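Local coordinates for uncharacterized protein (Tetranychus urticae, PDB 5UK3), which probably catalyses the bicarbonate-dependent breakdown of cyanate to ammonia and carbon dioxide, at residues 34-37 against 38-42; 42-45 against 46-50; 111-114 against 115-119. All coordinates share one frame; numbering follows the deposited sequence.

Contact 1: residues 34-37 against 38-42; sequences TYQQ and MAQLL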
loop_
_atom_site.group_PDB
_atom_site.type_symbol
_atom_site.label_atom_id
_atom_site.label_comp_id
_atom_site.label_asym_id
_atom_site.label_seq_id
_atom_site.Cartn_x
_atom_site.Cartn_y
_atom_site.Cartn_z
ATOM N N THR I 34 31.434 -14.211 21.385
ATOM C CA THR I 34 31.108 -13.244 20.357
ATOM C C THR I 34 30.954 -13.984 19.026
ATOM O O THR I 34 31.434 -15.096 18.880
ATOM C CB THR I 34 32.182 -12.165 20.207
ATOM O OG1 THR I 34 33.422 -12.773 19.864
ATOM C CG2 THR I 34 32.319 -11.364 21.474
ATOM N N TYR I 35 30.215 -13.382 18.086
ATOM C CA TYR I 35 30.033 -13.956 16.758
ATOM C C TYR I 35 31.406 -14.106 16.106
ATOM O O TYR I 35 31.679 -15.131 15.502
ATOM C CB TYR I 35 29.089 -13.115 15.908
ATOM C CG TYR I 35 27.648 -13.061 16.343
ATOM C CD1 TYR I 35 26.779 -14.170 16.170
ATOM C CD2 TYR I 35 27.130 -11.904 16.908
ATOM C CE1 TYR I 35 25.432 -14.149 16.569
ATOM C CE2 TYR I 35 25.801 -11.844 17.285
ATOM C CZ TYR I 35 24.934 -12.985 17.109
ATOM O OH TYR I 35 23.591 -12.838 17.474
ATOM N N GLN I 36 32.267 -13.098 16.254
ATOM C CA GLN I 36 33.681 -13.191 15.818
ATOM C C GLN I 36 34.397 -14.440 16.311
ATOM O O GLN I 36 34.959 -15.202 15.537
ATOM C CB GLN I 36 34.436 -11.976 16.354
ATOM C CG GLN I 36 35.923 -11.873 15.999
ATOM C CD GLN I 36 36.128 -11.627 14.533
ATOM O OE1 GLN I 36 36.123 -10.474 14.086
ATOM N NE2 GLN I 36 36.229 -12.705 13.756
ATOM N N GLN I 37 34.354 -14.657 17.623
ATOM C CA GLN I 37 34.973 -15.830 18.229
ATOM C C GLN I 37 34.453 -17.125 17.623
ATOM O O GLN I 37 35.243 -18.007 17.278
ATOM C CB GLN I 37 34.776 -15.860 19.756
ATOM C CG GLN I 37 35.683 -14.880 20.510
ATOM C CD GLN I 37 35.198 -14.542 21.924
ATOM O OE1 GLN I 37 34.206 -15.107 22.432
ATOM N NE2 GLN I 37 35.886 -13.604 22.563
ATOM N N MET I 38 33.132 -17.265 17.538
ATOM C CA MET I 38 32.541 -18.501 17.012
ATOM C C MET I 38 33.051 -18.790 15.602
ATOM O O MET I 38 33.261 -19.914 15.237
ATOM C CB MET I 38 31.013 -18.418 17.031
ATOM C CG MET I 38 30.417 -18.525 18.407
ATOM S SD MET I 38 28.624 -18.613 18.320
ATOM C CE MET I 38 28.336 -20.225 17.559
ATOM N N ALA I 39 33.111 -17.745 14.802
ATOM C CA ALA I 39 33.490 -17.864 13.410
ATOM C C ALA I 39 34.928 -18.302 13.277
ATOM O O ALA I 39 35.247 -19.117 12.446
ATOM C CB ALA I 39 33.279 -16.533 12.718
ATOM N N GLN I 40 35.792 -17.760 14.114
ATOM C CA GLN I 40 37.178 -18.121 14.052
ATOM C C GLN I 40 37.402 -19.535 14.505
ATOM O O GLN I 40 38.265 -20.202 13.970
ATOM C CB GLN I 40 37.971 -17.155 14.868
ATOM C CG GLN I 40 39.430 -17.012 14.547
ATOM C CD GLN I 40 39.895 -15.630 15.010
ATOM O OE1 GLN I 40 39.071 -14.752 15.423
ATOM N NE2 GLN I 40 41.216 -15.422 14.990
ATOM N N LEU I 41 36.670 -19.986 15.509
ATOM C CA LEU I 41 36.828 -21.353 15.982
ATOM C C LEU I 41 36.389 -22.357 14.932
ATOM O O LEU I 41 37.002 -23.396 14.759
ATOM C CB LEU I 41 36.065 -21.574 17.278
ATOM C CG LEU I 41 36.585 -20.764 18.457
ATOM C CD1 LEU I 41 35.663 -20.951 19.649
ATOM C CD2 LEU I 41 37.998 -21.198 18.796
ATOM N N LEU I 42 35.308 -22.030 14.244
ATOM C CA LEU I 42 34.747 -22.896 13.228
ATOM C C LEU I 42 35.305 -22.728 11.817
ATOM O O LEU I 42 34.963 -23.504 10.937
ATOM C CB LEU I 42 33.228 -22.706 13.199
ATOM C CG LEU I 42 32.544 -23.126 14.528
ATOM C CD1 LEU I 42 31.171 -22.542 14.688
ATOM C CD2 LEU I 42 32.432 -24.621 14.625
#
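A capping box opens helix 35-42 in the N-terminal helix-turn-helix-like domain, and just behind it the first helical turn closes where M38 N donates to T34 O (3.1 Å). T34 is the N-cap. Its OG1 accepts from Q37 N at 3.1 Å with an N-H...O angle of 161°, which satisfies an amide that has no preceding helical carbonyl to meet. The return bond runs from T34 N to Q37 OE1, also 3.1 Å, but the donor stands well above the plane of the side-chain amide and not on a lone pair. Q37 can fold back in this way because its CG lies beside its own backbone N (chi1 -76°) and the rest of the chain is extended toward the start of the helix.

Beyond the cap the pattern is plainly helical: A39 N bonds to Y35 O, Q40 N to Q36 O, and L41 N to Q37 O at 3.0 Å. L41 CG lies alongside the same Q37 O. M38 CG similarly rests on T34 O, 3.6 Å away, before the chain bends at chi3 and its end packs on L49 and L53 of helix 46-53. On the exposed flank the side chains of Q36 and Q40 cross obliquely and their amide planes stand almost perpendicular (79°), with NE2 of Q36 3.9 Å from OE1 of Q40, a proximity too long to count as a bond.

Y35 and M38 form the buried flank that looks toward helix 46-53, where Y35 packs on T50. Y35 also makes a cation-pi contact with K28 of helix 23-31. A second subunit reaches the cap, its E118 accepting from Y35 N, while L42 packs against helix 61-70.

Contact 2: residues 42-45 against 46-50; sequences LSVN and KVWLT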
loop_
_atom_site.group_PDB
_atom_site.type_symbol
_atom_site.label_atom_id
_atom_site.label_comp_id
_atom_site.label_asym_id
_atom_site.label_seq_id
_atom_site.Cartn_x
_atom_site.Cartn_y
_atom_site.Cartn_z
ATOM N N LEU I 42 35.308 -22.030 14.244
ATOM C CA LEU I 42 34.747 -22.896 13.228
ATOM C C LEU I 42 35.305 -22.728 11.817
ATOM O O LEU I 42 34.963 -23.504 10.937
ATOM C CB LEU I 42 33.228 -22.706 13.199
ATOM C CG LEU I 42 32.544 -23.126 14.528
ATOM C CD1 LEU I 42 31.171 -22.542 14.688
ATOM C CD2 LEU I 42 32.432 -24.621 14.625
ATOM N N SER I 43 36.163 -21.717 11.600
ATOM C CA SER I 43 36.768 -21.407 10.281
ATOM C C SER I 43 35.748 -21.113 9.184
ATOM O O SER I 43 35.790 -21.713 8.116
ATOM C CB SER I 43 37.721 -22.522 9.844
ATOM O OG SER I 43 38.865 -22.553 10.697
ATOM N N VAL I 44 34.794 -20.230 9.484
ATOM C CA VAL I 44 33.731 -19.842 8.555
ATOM C C VAL I 44 33.505 -18.328 8.598
ATOM O O VAL I 44 33.926 -17.656 9.542
ATOM C CB VAL I 44 32.394 -20.535 8.867
ATOM C CG1 VAL I 44 32.514 -22.034 8.717
ATOM C CG2 VAL I 44 31.877 -20.181 10.268
ATOM N N ASN I 45 32.836 -17.823 7.568
ATOM C CA ASN I 45 32.504 -16.424 7.464
ATOM C C ASN I 45 31.613 -16.005 8.635
ATOM O O ASN I 45 30.596 -16.614 8.886
ATOM C CB ASN I 45 31.740 -16.138 6.151
ATOM C CG ASN I 45 31.473 -14.669 5.937
ATOM O OD1 ASN I 45 32.348 -13.797 6.163
ATOM N ND2 ASN I 45 30.280 -14.356 5.547
ATOM N N LYS I 46 31.986 -14.929 9.319
ATOM C CA LYS I 46 31.256 -14.436 10.487
ATOM C C LYS I 46 29.777 -14.129 10.224
ATOM O O LYS I 46 28.927 -14.540 11.007
ATOM C CB LYS I 46 31.952 -13.186 11.039
ATOM C CG LYS I 46 31.515 -12.812 12.439
ATOM C CD LYS I 46 31.437 -11.328 12.621
ATOM C CE LYS I 46 32.775 -10.656 12.501
ATOM N NZ LYS I 46 32.567 -9.195 12.592
ATOM N N VAL I 47 29.496 -13.381 9.156
ATOM C CA VAL I 47 28.153 -12.916 8.871
ATOM C C VAL I 47 27.304 -14.091 8.459
ATOM O O VAL I 47 26.130 -14.172 8.850
ATOM C CB VAL I 47 28.121 -11.854 7.771
ATOM C CG1 VAL I 47 26.724 -11.539 7.307
ATOM C CG2 VAL I 47 28.763 -10.561 8.262
ATOM N N TRP I 48 27.868 -15.013 7.675
ATOM C CA TRP I 48 27.091 -16.188 7.226
ATOM C C TRP I 48 26.688 -17.026 8.442
ATOM O O TRP I 48 25.518 -17.434 8.555
ATOM C CB TRP I 48 27.900 -17.037 6.277
ATOM C CG TRP I 48 27.303 -18.317 5.943
ATOM C CD1 TRP I 48 26.391 -18.535 4.990
ATOM C CD2 TRP I 48 27.592 -19.593 6.520
ATOM N NE1 TRP I 48 26.059 -19.866 4.934
ATOM C CE2 TRP I 48 26.802 -20.541 5.851
ATOM C CE3 TRP I 48 28.446 -20.022 7.519
ATOM C CZ2 TRP I 48 26.815 -21.891 6.165
ATOM C CZ3 TRP I 48 28.480 -21.346 7.832
ATOM C CH2 TRP I 48 27.651 -22.277 7.172
ATOM N N LEU I 49 27.653 -17.300 9.322
ATOM C CA LEU I 49 27.404 -18.110 10.500
ATOM C C LEU I 49 26.317 -17.446 11.325
ATOM O O LEU I 49 25.374 -18.114 11.782
ATOM C CB LEU I 49 28.668 -18.252 11.318
ATOM C CG LEU I 49 28.559 -18.947 12.663
ATOM C CD1 LEU I 49 28.205 -20.423 12.458
ATOM C CD2 LEU I 49 29.842 -18.786 13.502
ATOM N N THR I 50 26.434 -16.140 11.511
ATOM C CA THR I 50 25.440 -15.415 12.253
ATOM C C THR I 50 24.058 -15.697 11.622
ATOM O O THR I 50 23.109 -15.949 12.342
ATOM C CB THR I 50 25.780 -13.920 12.314
ATOM O OG1 THR I 50 27.089 -13.750 12.893
ATOM C CG2 THR I 50 24.787 -13.156 13.155
#
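V44 and L42 turn their side chains onto the first turn of helix 46-53, where L49 receives both. CG2 of V44 lies 3.9 Å from L49 CB, and CD1 of L42 comes within 4.2 Å of L49 CD2; in each pair the side chains cross at about a right angle. V44 CB also meets the indole of W48 at CZ3 (4.1 Å), approaching obliquely. With W48 CG opposite the backbone N (chi1 171°), the indole is directed back beside V44.

The next shell is polar. N45 is the N-cap residue, and its carbonyl O accepts the first bond of the helix from L49 N at 3.1 Å, with an N-H...O angle of 168°. The same oxygen lies at the edge of the W48 ring, near its plane. A third subunit bonds the N45 backbone. One step on, K46 O is gripped by two donors of T50, the backbone N at 3.0 Å and OG1 at 2.7 Å, which arrive from opposite faces of the carbonyl plane. The ammonium of K46 leaves the turn to form a salt bridge with E119 of a second subunit and a hydrogen bond to V134 O.

This is the turn between two helices of a helix-turn-helix-like unit. L49 packs on M38 of helix 35-42 and I67 of helix 61-70, and V47 faces strand 123-136.

Contact 3: residues 111-114 against 115-119; sequences SLRG and IIHEE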
loop_
_atom_site.group_PDB
_atom_site.type_symbol
_atom_site.label_atom_id
_atom_site.label_comp_id
_atom_site.label_asym_id
_atom_site.label_seq_id
_atom_site.Cartn_x
_atom_site.Cartn_y
_atom_site.Cartn_z
ATOM N N SER I 111 23.717 5.461 -8.845
ATOM C CA SER I 111 25.137 5.631 -9.054
ATOM C C SER I 111 25.819 4.309 -9.109
ATOM O O SER I 111 26.657 4.045 -9.957
ATOM C CB SER I 111 25.735 6.451 -7.923
ATOM O OG SER I 111 25.136 7.729 -7.844
ATOM N N LEU I 112 25.473 3.449 -8.188
ATOM C CA LEU I 112 26.002 2.087 -8.209
ATOM C C LEU I 112 25.590 1.324 -9.474
ATOM O O LEU I 112 26.371 0.559 -10.032
ATOM C CB LEU I 112 25.531 1.312 -6.965
ATOM C CG LEU I 112 26.143 1.878 -5.678
ATOM C CD1 LEU I 112 25.432 1.256 -4.481
ATOM C CD2 LEU I 112 27.630 1.603 -5.598
ATOM N N ARG I 113 24.358 1.536 -9.899
ATOM C CA ARG I 113 23.880 0.961 -11.101
ATOM C C ARG I 113 24.755 1.377 -12.302
ATOM O O ARG I 113 25.194 0.547 -13.091
ATOM C CB ARG I 113 22.439 1.398 -11.315
ATOM C CG ARG I 113 21.736 0.534 -12.309
ATOM C CD ARG I 113 20.236 0.772 -12.286
ATOM N NE ARG I 113 19.772 0.460 -13.615
ATOM C CZ ARG I 113 19.914 1.262 -14.664
ATOM N NH1 ARG I 113 20.450 2.483 -14.517
ATOM N NH2 ARG I 113 19.491 0.861 -15.869
ATOM N N GLY I 114 24.986 2.664 -12.419
ATOM C CA GLY I 114 25.797 3.217 -13.475
ATOM C C GLY I 114 27.249 2.765 -13.463
ATOM O O GLY I 114 27.801 2.435 -14.523
ATOM N N ILE I 115 27.863 2.737 -12.283
ATOM C CA ILE I 115 29.232 2.295 -12.164
ATOM C C ILE I 115 29.351 0.828 -12.513
ATOM O O ILE I 115 30.232 0.442 -13.260
ATOM C CB ILE I 115 29.776 2.515 -10.769
ATOM C CG1 ILE I 115 29.943 4.001 -10.513
ATOM C CG2 ILE I 115 31.130 1.840 -10.616
ATOM C CD1 ILE I 115 30.005 4.346 -9.039
ATOM N N ILE I 116 28.447 0.004 -11.999
ATOM C CA ILE I 116 28.503 -1.427 -12.289
ATOM C C ILE I 116 28.296 -1.659 -13.787
ATOM O O ILE I 116 28.956 -2.541 -14.354
ATOM C CB ILE I 116 27.518 -2.241 -11.454
ATOM C CG1 ILE I 116 27.990 -2.255 -10.005
ATOM C CG2 ILE I 116 27.451 -3.678 -11.928
ATOM C CD1 ILE I 116 26.892 -2.648 -8.994
ATOM N N HIS I 117 27.397 -0.897 -14.428
ATOM C CA HIS I 117 27.156 -1.104 -15.851
ATOM C C HIS I 117 28.380 -0.809 -16.652
ATOM O O HIS I 117 28.718 -1.539 -17.579
ATOM C CB HIS I 117 26.010 -0.264 -16.403
ATOM C CG HIS I 117 24.639 -0.714 -16.014
ATOM N ND1 HIS I 117 24.401 -1.949 -15.456
ATOM C CD2 HIS I 117 23.431 -0.127 -16.150
ATOM C CE1 HIS I 117 23.114 -2.098 -15.239
ATOM N NE2 HIS I 117 22.506 -1.001 -15.645
ATOM N N GLU I 118 29.042 0.276 -16.305
ATOM C CA GLU I 118 30.243 0.735 -17.023
ATOM C C GLU I 118 31.415 -0.205 -16.809
ATOM O O GLU I 118 32.096 -0.530 -17.747
ATOM C CB GLU I 118 30.567 2.154 -16.577
ATOM C CG GLU I 118 31.946 2.642 -16.881
ATOM C CD GLU I 118 32.105 4.093 -16.493
ATOM O OE1 GLU I 118 32.751 4.381 -15.455
ATOM O OE2 GLU I 118 31.565 4.941 -17.240
ATOM N N GLU I 119 31.618 -0.677 -15.586
ATOM C CA GLU I 119 32.796 -1.501 -15.220
ATOM C C GLU I 119 32.635 -3.029 -15.331
ATOM O O GLU I 119 33.625 -3.717 -15.461
ATOM C CB GLU I 119 33.241 -1.177 -13.808
ATOM C CG GLU I 119 33.541 0.304 -13.609
ATOM C CD GLU I 119 34.189 0.632 -12.259
ATOM O OE1 GLU I 119 34.463 -0.308 -11.466
ATOM O OE2 GLU I 119 34.459 1.834 -12.003
#
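Unbroken alpha-helical bonding joins 111-114 to 115-119 within helix 96-120: I115 N donates to S111 O and I116 N to L112 O at 2.9 Å each, followed by H117 N to R113 O and E118 N to G114 O. The distinctive side-chain pair is R113 with H117, one turn apart. H117 NE2 stands 3.4 Å above one face of the R113 guanidinium, offset toward its rim, while R113 NH2 lies at the imidazole edge, in its plane. The two planes are 77° apart, so this is a steep edge-on approach and not a parallel stack. H117 CG lies beside its backbone N (chi1 -74°), which lays the ring over R113 O. On other flanks, CG1 of I115 covers S111 O and CG1 of I116 covers L112 O.

R113 makes a weak hydrogen bond to P85 O of a third subunit and a long, weak ion pair with D95 of a second. E118 and E119 pair with Y35 and K46 of that second subunit, so their charge is probably met across the interface. The steep R113-H117 geometry, with NE2 over the guanidinium face, implies edge-to-face contact between the two groups.

How the contacts relate
Contacts 1 and 2 form one continuous unit: their centres are 7 Å apart, they share L42, and a probable hydrogen bond from V44 N to A39 O ties the turn to the preceding helix. Together they span helix 35-42, the turn, and the start of helix 46-53 in the N-terminal domain. Contact 3 comes later in the chain, on helix 96-120 in the C-terminal region, with its centre 35 Å from that of contact 1 and 30 Å from that of contact 2. Within one chain contact 3 touches neither; its nearest atoms are about 24 Å from contact 1 and about 17 Å from contact 2. Between chains, segment 115-119 of a second subunit meets both, joining N-terminal and C-terminal regions across the ten-chain assembly.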